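Local structure of inorganic polyphosphate/ATP-glucomannokinase (1WOQ) at residues I15-G20 and V78-P83; G23-I28 and R40-T45; D125-A130 and N248-V253. The protein transfers a phosphoryl group from inorganic polyphosphate or ATP to glucose or mannose, as a sugar kinase of the ROK family. All coordinates share one frame; numbering follows the deposited sequence.

Contact 1 (I15-G20 and V78-P83); sequences IGIDIG and VGVTFP. With BGC (beta-D-glucopyranose), chain C.
Ile19 reaches across to the neighbouring strand, its CD1 settling 3.6 Å from Val80 CG1 and lying near the edge of the Phe82 ring. Its CG1 is anti to the carbonyl carbon (chi1 -62°), which lays Ile19 CG1 3.3 Å from Thr81 O. That oxygen is buried without a polar partner. On the same face, beneath helix 51-66, Ile17 CB rests on Val80 CG2 at 3.9 Å and Ile17 CG1 on Val78 CG1, so branches of one strand fill dips of the other. The reverse face is low at Gly16 and Gly79, a parallel bridge with no side chains. Ile17 N reaches Gly79 O at 2.7 Å, and Thr81 N bonds to Ile17 O. The Thr81 hydroxyl stands between its own N and carbonyl carbon (chi1 71°): Thr81 OG1 donates to Asp18 OD1 over a very short 2.5 Å and accepts from Ile19 N at 3.0 Å. A valine here would probably leave Ile19 N without its acceptor and the Asp18 carboxylate freer to turn. The hydroxyl probably helps to fix the rotation of an aspartate whose side chain lies about 5 Å from a bound phosphate, while Pro83, just past the strand's end, borders the glucose.

Contact 2 (G23-I28 and R40-T45); sequences GIKGGI and RFRVPT. With PO4 (phosphate ion), chain E.
Lys25 and Arg42 lie side by side and point the same way, their CB atoms 3.8 Å apart, and both end on one phosphate ion, probably from the crystallisation liquor. The lysine starts with CG between N and carbonyl carbon (chi1 51°) and then runs fully extended, bringing Lys25 NZ to phosphate O4 at 2.8 Å, with a weak bond to O1; Asn248 O takes another bond from the same amine. Arg42 instead bends at its third torsion (-61°), turning the guanidinium across so that Lys25 CB lies over one of its faces. Its edge meets the anion: Arg42 NE points in plane at phosphate O3 (2.8 Å, 168°), and Arg42 NH2 bonds to O1 at 2.9 Å. Gly23 leaves no CB to clash: one there would run into both Arg42 CD and phosphate O3. These strands form the antiparallel hairpin at one margin of the N-terminal sheet of an actin-like ATPase fold, where Ile24 and Val43 exchange two backbone bonds and Gly26 and Phe41 two more. On the reverse face Ile24 CB meets Val43 CG2 at 4.1 Å, both side chains turned to helix 51-66. Thr45 OG1 lies against Ile24 CG1 at 3.8 Å, and its hydrogen bond goes to Gly20 O.

Contact 3 (D125-A130 and N248-V253); sequences DAAGLA and NEAGIV
Ala127 and Ala250 bring the two helices together, their CA atoms 4.7 Å apart and their methyls touching, Ala127 CB to Ala250 CB at 4.0 Å. The purely apolar contacts are this pair and one more, a turn further along, where Ala130 CB meets Val253 CG1 at 4.1 Å. In Val253 that methyl is set anti to the backbone N (chi1 175°), which turns it to the alanine.

A second group sets methyls against backbone carbonyls. Ala126 CB sits 3.7 Å from Gly251 O, and Ala130 CB approaches Ala250 O at 3.6 Å, so the main chain of 248-253 itself supplies much of the surface. Gly251 has no side chain, and a CB on it would point away from helix 123-134, toward the sheet side where Asp18 and Thr81 lie.

No hydrogen bond crosses between the segments; the polar links run within each helix. Ala130 N bonds to Ala126 O at 3.0 Å, and Val253 N to Glu249 O in the first turn of the other helix. The contact therefore rests on close fit of small groups.

Around it, Leu129 reaches further along helix 250-262 to Ile257 and Leu261, and Ala126 leans on Ile121 of the sheet.

The small residues allow the backbones to come close at this point. The contact joins helix 123-134, which begins directly after the glucose-pocket residue Asn122 and itself contains Asp123 and Ala124, to the C-terminal helix 250-262, which returns to pack against the N-terminal sheet, consistent with the two-lobed actin-like ATPase fold of ROK kinases.

How the contacts relate
From the N terminus, strand 14-19 turns into 23-30, which folds back on 35-44: contact 2 closes this short hairpin and is nested inside the longer loop that contact 1 closes when strand 78-82 comes alongside 14-19. All four segments belong to one mixed sheet, with Asp18 N bonded to Lys25 O between the two contacts. Contact 3 follows in series, closing a loop of more than a hundred residues that includes the second sheet. Its helices cover the sheet: Thr81 CG2 packs on Ala126 and Gly251, and Ile252 reaches Gly16 and Gly26, so the chain's last helix ties back to its first strands.

Contact 1 (I15-G20 and V78-P83)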
loop_
_atom_site.group_PDB
_atom_site.type_symbol
_atom_site.label_atom_id
_atom_site.label_comp_id
_atom_site.label_asym_id
_atom_site.label_seq_id
_atom_site.Cartn_x
_atom_site.Cartn_y
_atom_site.Cartn_z
ATOM N N ILE A 15 -9.337 10.633 -8.186
ATOM C CA ILE A 15 -9.784 9.859 -7.039
ATOM C C ILE A 15 -8.899 8.630 -6.879
ATOM O O ILE A 15 -8.598 7.938 -7.853
ATOM C CB ILE A 15 -11.254 9.393 -7.204
ATOM C CG1 ILE A 15 -12.192 10.601 -7.140
ATOM C CG2 ILE A 15 -11.605 8.365 -6.118
ATOM C CD1 ILE A 15 -13.647 10.280 -7.479
ATOM N N GLY A 16 -8.468 8.387 -5.645
ATOM C CA GLY A 16 -7.645 7.228 -5.341
ATOM C C GLY A 16 -8.381 6.428 -4.283
ATOM O O GLY A 16 -8.950 7.009 -3.360
ATOM N N ILE A 17 -8.380 5.103 -4.411
ATOM C CA ILE A 17 -9.068 4.226 -3.466
ATOM C C ILE A 17 -8.075 3.210 -2.908
ATOM O O ILE A 17 -7.315 2.610 -3.662
ATOM C CB ILE A 17 -10.224 3.461 -4.165
ATOM C CG1 ILE A 17 -11.206 4.453 -4.798
ATOM C CG2 ILE A 17 -10.958 2.574 -3.158
ATOM C CD1 ILE A 17 -11.960 5.310 -3.795
ATOM N N ASP A 18 -8.092 3.013 -1.592
ATOM C CA ASP A 18 -7.182 2.070 -0.944
ATOM C C ASP A 18 -7.993 0.957 -0.278
ATOM O O ASP A 18 -8.755 1.205 0.660
ATOM C CB ASP A 18 -6.322 2.831 0.081
ATOM C CG ASP A 18 -5.191 1.992 0.663
ATOM O OD1 ASP A 18 -4.671 1.088 -0.021
ATOM O OD2 ASP A 18 -4.802 2.259 1.817
ATOM N N ILE A 19 -7.845 -0.263 -0.785
ATOM C CA ILE A 19 -8.567 -1.409 -0.241
ATOM C C ILE A 19 -7.721 -2.076 0.836
ATOM O O ILE A 19 -6.667 -2.650 0.550
ATOM C CB ILE A 19 -8.895 -2.441 -1.342
ATOM C CG1 ILE A 19 -9.815 -1.807 -2.390
ATOM C CG2 ILE A 19 -9.553 -3.673 -0.721
ATOM C CD1 ILE A 19 -10.098 -2.691 -3.594
ATOM N N GLY A 20 -8.187 -1.992 2.078
ATOM C CA GLY A 20 -7.456 -2.583 3.181
ATOM C C GLY A 20 -8.190 -3.744 3.821
ATOM O O GLY A 20 -9.303 -4.083 3.421
ATOM N N VAL A 78 -10.164 6.197 -12.147
ATOM C CA VAL A 78 -9.994 6.050 -10.706
ATOM C C VAL A 78 -8.900 5.035 -10.396
ATOM O O VAL A 78 -8.877 3.944 -10.967
ATOM C CB VAL A 78 -11.312 5.572 -10.051
ATOM C CG1 VAL A 78 -11.115 5.337 -8.556
ATOM C CG2 VAL A 78 -12.400 6.599 -10.295
ATOM N N GLY A 79 -7.998 5.401 -9.488
ATOM C CA GLY A 79 -6.924 4.502 -9.100
ATOM C C GLY A 79 -7.342 3.723 -7.866
ATOM O O GLY A 79 -7.950 4.276 -6.952
ATOM N N VAL A 80 -7.014 2.439 -7.826
ATOM C CA VAL A 80 -7.404 1.601 -6.695
ATOM C C VAL A 80 -6.269 0.667 -6.305
ATOM O O VAL A 80 -5.557 0.165 -7.174
ATOM C CB VAL A 80 -8.635 0.743 -7.066
ATOM C CG1 VAL A 80 -9.085 -0.082 -5.873
ATOM C CG2 VAL A 80 -9.762 1.644 -7.566
ATOM N N THR A 81 -6.091 0.437 -5.007
ATOM C CA THR A 81 -5.041 -0.474 -4.555
ATOM C C THR A 81 -5.647 -1.815 -4.178
ATOM O O THR A 81 -6.843 -1.923 -3.911
ATOM C CB THR A 81 -4.294 0.045 -3.310
ATOM O OG1 THR A 81 -5.159 -0.033 -2.168
ATOM C CG2 THR A 81 -3.839 1.488 -3.511
ATOM N N PHE A 82 -4.805 -2.839 -4.143
ATOM C CA PHE A 82 -5.249 -4.175 -3.783
ATOM C C PHE A 82 -4.057 -4.894 -3.173
ATOM O O PHE A 82 -2.950 -4.817 -3.699
ATOM C CB PHE A 82 -5.734 -4.936 -5.013
ATOM C CG PHE A 82 -6.317 -6.274 -4.685
ATOM C CD1 PHE A 82 -7.650 -6.390 -4.313
ATOM C CD2 PHE A 82 -5.515 -7.410 -4.682
ATOM C CE1 PHE A 82 -8.178 -7.623 -3.940
ATOM C CE2 PHE A 82 -6.035 -8.645 -4.310
ATOM C CZ PHE A 82 -7.365 -8.750 -3.938
ATOM N N PRO A 83 -4.269 -5.617 -2.061
ATOM C CA PRO A 83 -3.184 -6.335 -1.394
ATOM C C PRO A 83 -2.729 -7.625 -2.068
ATOM O O PRO A 83 -2.824 -8.699 -1.485
ATOM C CB PRO A 83 -3.754 -6.579 -0.002
ATOM C CG PRO A 83 -5.186 -6.868 -0.305
ATOM C CD PRO A 83 -5.542 -5.800 -1.335
HETATM C C2 BGC C . 0.451 -9.284 0.234
HETATM C C3 BGC C . 0.993 -8.034 -0.471
HETATM C C4 BGC C . 0.527 -6.770 0.267
HETATM C C5 BGC C . 0.911 -6.867 1.751
HETATM C C6 BGC C . 0.420 -5.699 2.585
HETATM C C1 BGC C . 0.871 -9.251 1.706
HETATM O O1 BGC C . 0.364 -10.349 2.382
HETATM O O2 BGC C . 0.961 -10.450 -0.390
HETATM O O3 BGC C . 0.548 -8.002 -1.819
HETATM O O4 BGC C . 1.135 -5.620 -0.312
HETATM O O5 BGC C . 0.354 -8.070 2.327
HETATM O O6 BGC C . -0.976 -5.499 2.426
#

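Contact 2 (G23-I28 and R40-T45)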
loop_
_atom_site.group_PDB
_atom_site.type_symbol
_atom_site.label_atom_id
_atom_site.label_comp_id
_atom_site.label_asym_id
_atom_site.label_seq_id
_atom_site.Cartn_x
_atom_site.Cartn_y
_atom_site.Cartn_z
ATOM N N GLY A 23 -10.674 -1.602 6.262
ATOM C CA GLY A 23 -11.402 -0.489 5.685
ATOM C C GLY A 23 -11.072 -0.197 4.236
ATOM O O GLY A 23 -9.966 -0.470 3.772
ATOM N N ILE A 24 -12.055 0.340 3.520
ATOM C CA ILE A 24 -11.890 0.721 2.123
ATOM C C ILE A 24 -12.089 2.224 2.139
ATOM O O ILE A 24 -13.191 2.717 2.382
ATOM C CB ILE A 24 -12.944 0.057 1.228
ATOM C CG1 ILE A 24 -12.668 -1.448 1.160
ATOM C CG2 ILE A 24 -12.929 0.687 -0.165
ATOM C CD1 ILE A 24 -13.638 -2.210 0.297
ATOM N N LYS A 25 -11.007 2.952 1.909
ATOM C CA LYS A 25 -11.056 4.399 1.952
ATOM C C LYS A 25 -10.620 5.055 0.661
ATOM O O LYS A 25 -9.893 4.466 -0.141
ATOM C CB LYS A 25 -10.185 4.899 3.102
ATOM C CG LYS A 25 -8.788 4.314 3.097
ATOM C CD LYS A 25 -7.993 4.748 4.322
ATOM C CE LYS A 25 -6.652 4.034 4.373
ATOM N NZ LYS A 25 -5.854 4.418 5.571
ATOM N N GLY A 26 -11.066 6.287 0.467
ATOM C CA GLY A 26 -10.702 6.998 -0.740
ATOM C C GLY A 26 -10.568 8.479 -0.479
ATOM O O GLY A 26 -10.974 8.985 0.570
ATOM N N GLY A 27 -9.992 9.174 -1.447
ATOM C CA GLY A 27 -9.815 10.604 -1.321
ATOM C C GLY A 27 -9.609 11.211 -2.688
ATOM O O GLY A 27 -9.263 10.511 -3.639
ATOM N N ILE A 28 -9.849 12.513 -2.789
ATOM C CA ILE A 28 -9.656 13.239 -4.036
ATOM C C ILE A 28 -8.236 13.767 -3.899
ATOM O O ILE A 28 -7.934 14.530 -2.982
ATOM C CB ILE A 28 -10.680 14.389 -4.159
ATOM C CG1 ILE A 28 -12.085 13.789 -4.293
ATOM C CG2 ILE A 28 -10.357 15.267 -5.364
ATOM C CD1 ILE A 28 -13.214 14.798 -4.164
ATOM N N ARG A 40 -10.839 12.331 3.709
ATOM C CA ARG A 40 -10.877 11.014 3.092
ATOM C C ARG A 40 -12.192 10.395 3.545
ATOM O O ARG A 40 -12.721 10.753 4.600
ATOM C CB ARG A 40 -9.695 10.159 3.553
ATOM C CG ARG A 40 -9.642 9.905 5.041
ATOM C CD ARG A 40 -8.211 9.646 5.475
ATOM N NE ARG A 40 -8.106 9.351 6.899
ATOM C CZ ARG A 40 -7.009 9.551 7.619
ATOM N NH1 ARG A 40 -5.925 10.054 7.043
ATOM N NH2 ARG A 40 -6.992 9.248 8.910
ATOM N N PHE A 41 -12.724 9.480 2.745
ATOM C CA PHE A 41 -13.989 8.829 3.059
ATOM C C PHE A 41 -13.753 7.332 3.163
ATOM O O PHE A 41 -13.056 6.752 2.332
ATOM C CB PHE A 41 -15.004 9.123 1.959
ATOM C CG PHE A 41 -16.383 8.625 2.260
ATOM C CD1 PHE A 41 -17.173 9.263 3.209
ATOM C CD2 PHE A 41 -16.894 7.515 1.592
ATOM C CE1 PHE A 41 -18.460 8.803 3.491
ATOM C CE2 PHE A 41 -18.177 7.048 1.866
ATOM C CZ PHE A 41 -18.962 7.695 2.818
ATOM N N ARG A 42 -14.335 6.703 4.179
ATOM C CA ARG A 42 -14.143 5.274 4.377
ATOM C C ARG A 42 -15.413 4.511 4.718
ATOM O O ARG A 42 -16.321 5.037 5.362
ATOM C CB ARG A 42 -13.118 5.039 5.496
ATOM C CG ARG A 42 -12.882 3.569 5.825
ATOM C CD ARG A 42 -12.196 3.372 7.175
ATOM N NE ARG A 42 -10.873 3.992 7.265
ATOM C CZ ARG A 42 -10.643 5.223 7.716
ATOM N NH1 ARG A 42 -11.650 5.984 8.126
ATOM N NH2 ARG A 42 -9.400 5.690 7.769
ATOM N N VAL A 43 -15.469 3.265 4.263
ATOM C CA VAL A 43 -16.584 2.379 4.567
ATOM C C VAL A 43 -15.902 1.100 5.032
ATOM O O VAL A 43 -14.737 0.854 4.700
ATOM C CB VAL A 43 -17.482 2.096 3.338
ATOM C CG1 VAL A 43 -18.067 3.402 2.813
ATOM C CG2 VAL A 43 -16.694 1.377 2.256
ATOM N N PRO A 44 -16.599 0.282 5.829
ATOM C CA PRO A 44 -16.001 -0.962 6.319
ATOM C C PRO A 44 -15.718 -1.961 5.210
ATOM O O PRO A 44 -16.479 -2.063 4.250
ATOM C CB PRO A 44 -17.052 -1.493 7.295
ATOM C CG PRO A 44 -17.767 -0.253 7.744
ATOM C CD PRO A 44 -17.909 0.515 6.456
ATOM N N THR A 45 -14.617 -2.694 5.342
ATOM C CA THR A 45 -14.292 -3.705 4.352
ATOM C C THR A 45 -15.309 -4.814 4.586
ATOM O O THR A 45 -15.397 -5.366 5.688
ATOM C CB THR A 45 -12.876 -4.275 4.550
ATOM O OG1 THR A 45 -11.908 -3.226 4.412
ATOM C CG2 THR A 45 -12.596 -5.357 3.515
HETATM P P PO4 E . -7.727 1.984 7.497
HETATM O O1 PO4 E . -7.661 3.418 8.175
HETATM O O2 PO4 E . -8.017 0.819 8.419
HETATM O O3 PO4 E . -8.892 2.183 6.497
HETATM O O4 PO4 E . -6.391 1.897 6.779
#

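Contact 3 (D125-A130 and N248-V253)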
loop_
_atom_site.group_PDB
_atom_site.type_symbol
_atom_site.label_atom_id
_atom_site.label_comp_id
_atom_site.label_asym_id
_atom_site.label_seq_id
_atom_site.Cartn_x
_atom_site.Cartn_y
_atom_site.Cartn_z
ATOM N N ASP A 125 2.962 -1.050 -3.426
ATOM C CA ASP A 125 3.537 -0.345 -4.571
ATOM C C ASP A 125 3.028 1.096 -4.600
ATOM O O ASP A 125 3.792 2.028 -4.871
ATOM C CB ASP A 125 3.166 -1.037 -5.888
ATOM C CG ASP A 125 3.999 -2.282 -6.163
ATOM O OD1 ASP A 125 4.861 -2.635 -5.330
ATOM O OD2 ASP A 125 3.783 -2.905 -7.225
ATOM N N ALA A 126 1.738 1.274 -4.322
ATOM C CA ALA A 126 1.137 2.609 -4.308
ATOM C C ALA A 126 1.787 3.439 -3.204
ATOM O O ALA A 126 2.141 4.599 -3.413
ATOM C CB ALA A 126 -0.372 2.513 -4.075
ATOM N N ALA A 127 1.949 2.839 -2.029
ATOM C CA ALA A 127 2.579 3.535 -0.912
ATOM C C ALA A 127 3.992 3.954 -1.316
ATOM O O ALA A 127 4.457 5.036 -0.953
ATOM C CB ALA A 127 2.629 2.629 0.319
ATOM N N GLY A 128 4.668 3.090 -2.069
ATOM C CA GLY A 128 6.018 3.388 -2.525
ATOM C C GLY A 128 6.058 4.555 -3.495
ATOM O O GLY A 128 6.924 5.433 -3.390
ATOM N N LEU A 129 5.125 4.581 -4.444
ATOM C CA LEU A 129 5.071 5.676 -5.414
ATOM C C LEU A 129 4.903 6.993 -4.668
ATOM O O LEU A 129 5.560 7.994 -4.980
ATOM C CB LEU A 129 3.893 5.495 -6.378
ATOM C CG LEU A 129 3.963 4.391 -7.432
ATOM C CD1 LEU A 129 2.617 4.276 -8.148
ATOM C CD2 LEU A 129 5.072 4.705 -8.420
ATOM N N ALA A 130 4.013 6.990 -3.681
ATOM C CA ALA A 130 3.755 8.183 -2.888
ATOM C C ALA A 130 4.993 8.628 -2.106
ATOM O O ALA A 130 5.313 9.810 -2.087
ATOM C CB ALA A 130 2.591 7.937 -1.939
ATOM N N ASN A 248 -1.767 7.086 6.559
ATOM C CA ASN A 248 -3.184 6.861 6.327
ATOM C C ASN A 248 -3.585 7.150 4.883
ATOM O O ASN A 248 -4.543 6.573 4.383
ATOM C CB ASN A 248 -4.025 7.728 7.269
ATOM C CG ASN A 248 -3.749 7.437 8.731
ATOM O OD1 ASN A 248 -2.665 7.721 9.240
ATOM N ND2 ASN A 248 -4.733 6.864 9.416
ATOM N N GLU A 249 -2.846 8.027 4.209
ATOM C CA GLU A 249 -3.182 8.392 2.833
ATOM C C GLU A 249 -2.204 7.915 1.760
ATOM O O GLU A 249 -2.366 8.242 0.589
ATOM C CB GLU A 249 -3.336 9.915 2.736
ATOM C CG GLU A 249 -4.197 10.509 3.848
ATOM C CD GLU A 249 -4.411 12.008 3.706
ATOM O OE1 GLU A 249 -3.469 12.713 3.283
ATOM O OE2 GLU A 249 -5.521 12.481 4.032
ATOM N N ALA A 250 -1.207 7.127 2.147
ATOM C CA ALA A 250 -0.203 6.650 1.198
ATOM C C ALA A 250 -0.771 5.864 0.013
ATOM O O ALA A 250 -0.384 6.097 -1.131
ATOM C CB ALA A 250 0.842 5.804 1.927
ATOM N N GLY A 251 -1.677 4.933 0.292
ATOM C CA GLY A 251 -2.269 4.132 -0.771
ATOM C C GLY A 251 -3.137 4.959 -1.701
ATOM O O GLY A 251 -3.081 4.816 -2.923
ATOM N N ILE A 252 -3.956 5.824 -1.113
ATOM C CA ILE A 252 -4.835 6.697 -1.882
ATOM C C ILE A 252 -4.027 7.567 -2.848
ATOM O O ILE A 252 -4.321 7.640 -4.047
ATOM C CB ILE A 252 -5.646 7.610 -0.935
ATOM C CG1 ILE A 252 -6.684 6.770 -0.182
ATOM C CG2 ILE A 252 -6.308 8.743 -1.727
ATOM C CD1 ILE A 252 -7.381 7.506 0.941
ATOM N N VAL A 253 -3.003 8.225 -2.318
ATOM C CA VAL A 253 -2.167 9.095 -3.135
ATOM C C VAL A 253 -1.418 8.298 -4.192
ATOM O O VAL A 253 -1.394 8.681 -5.356
ATOM C CB VAL A 253 -1.165 9.877 -2.257
ATOM C CG1 VAL A 253 -0.215 10.692 -3.131
ATOM C CG2 VAL A 253 -1.931 10.794 -1.318
#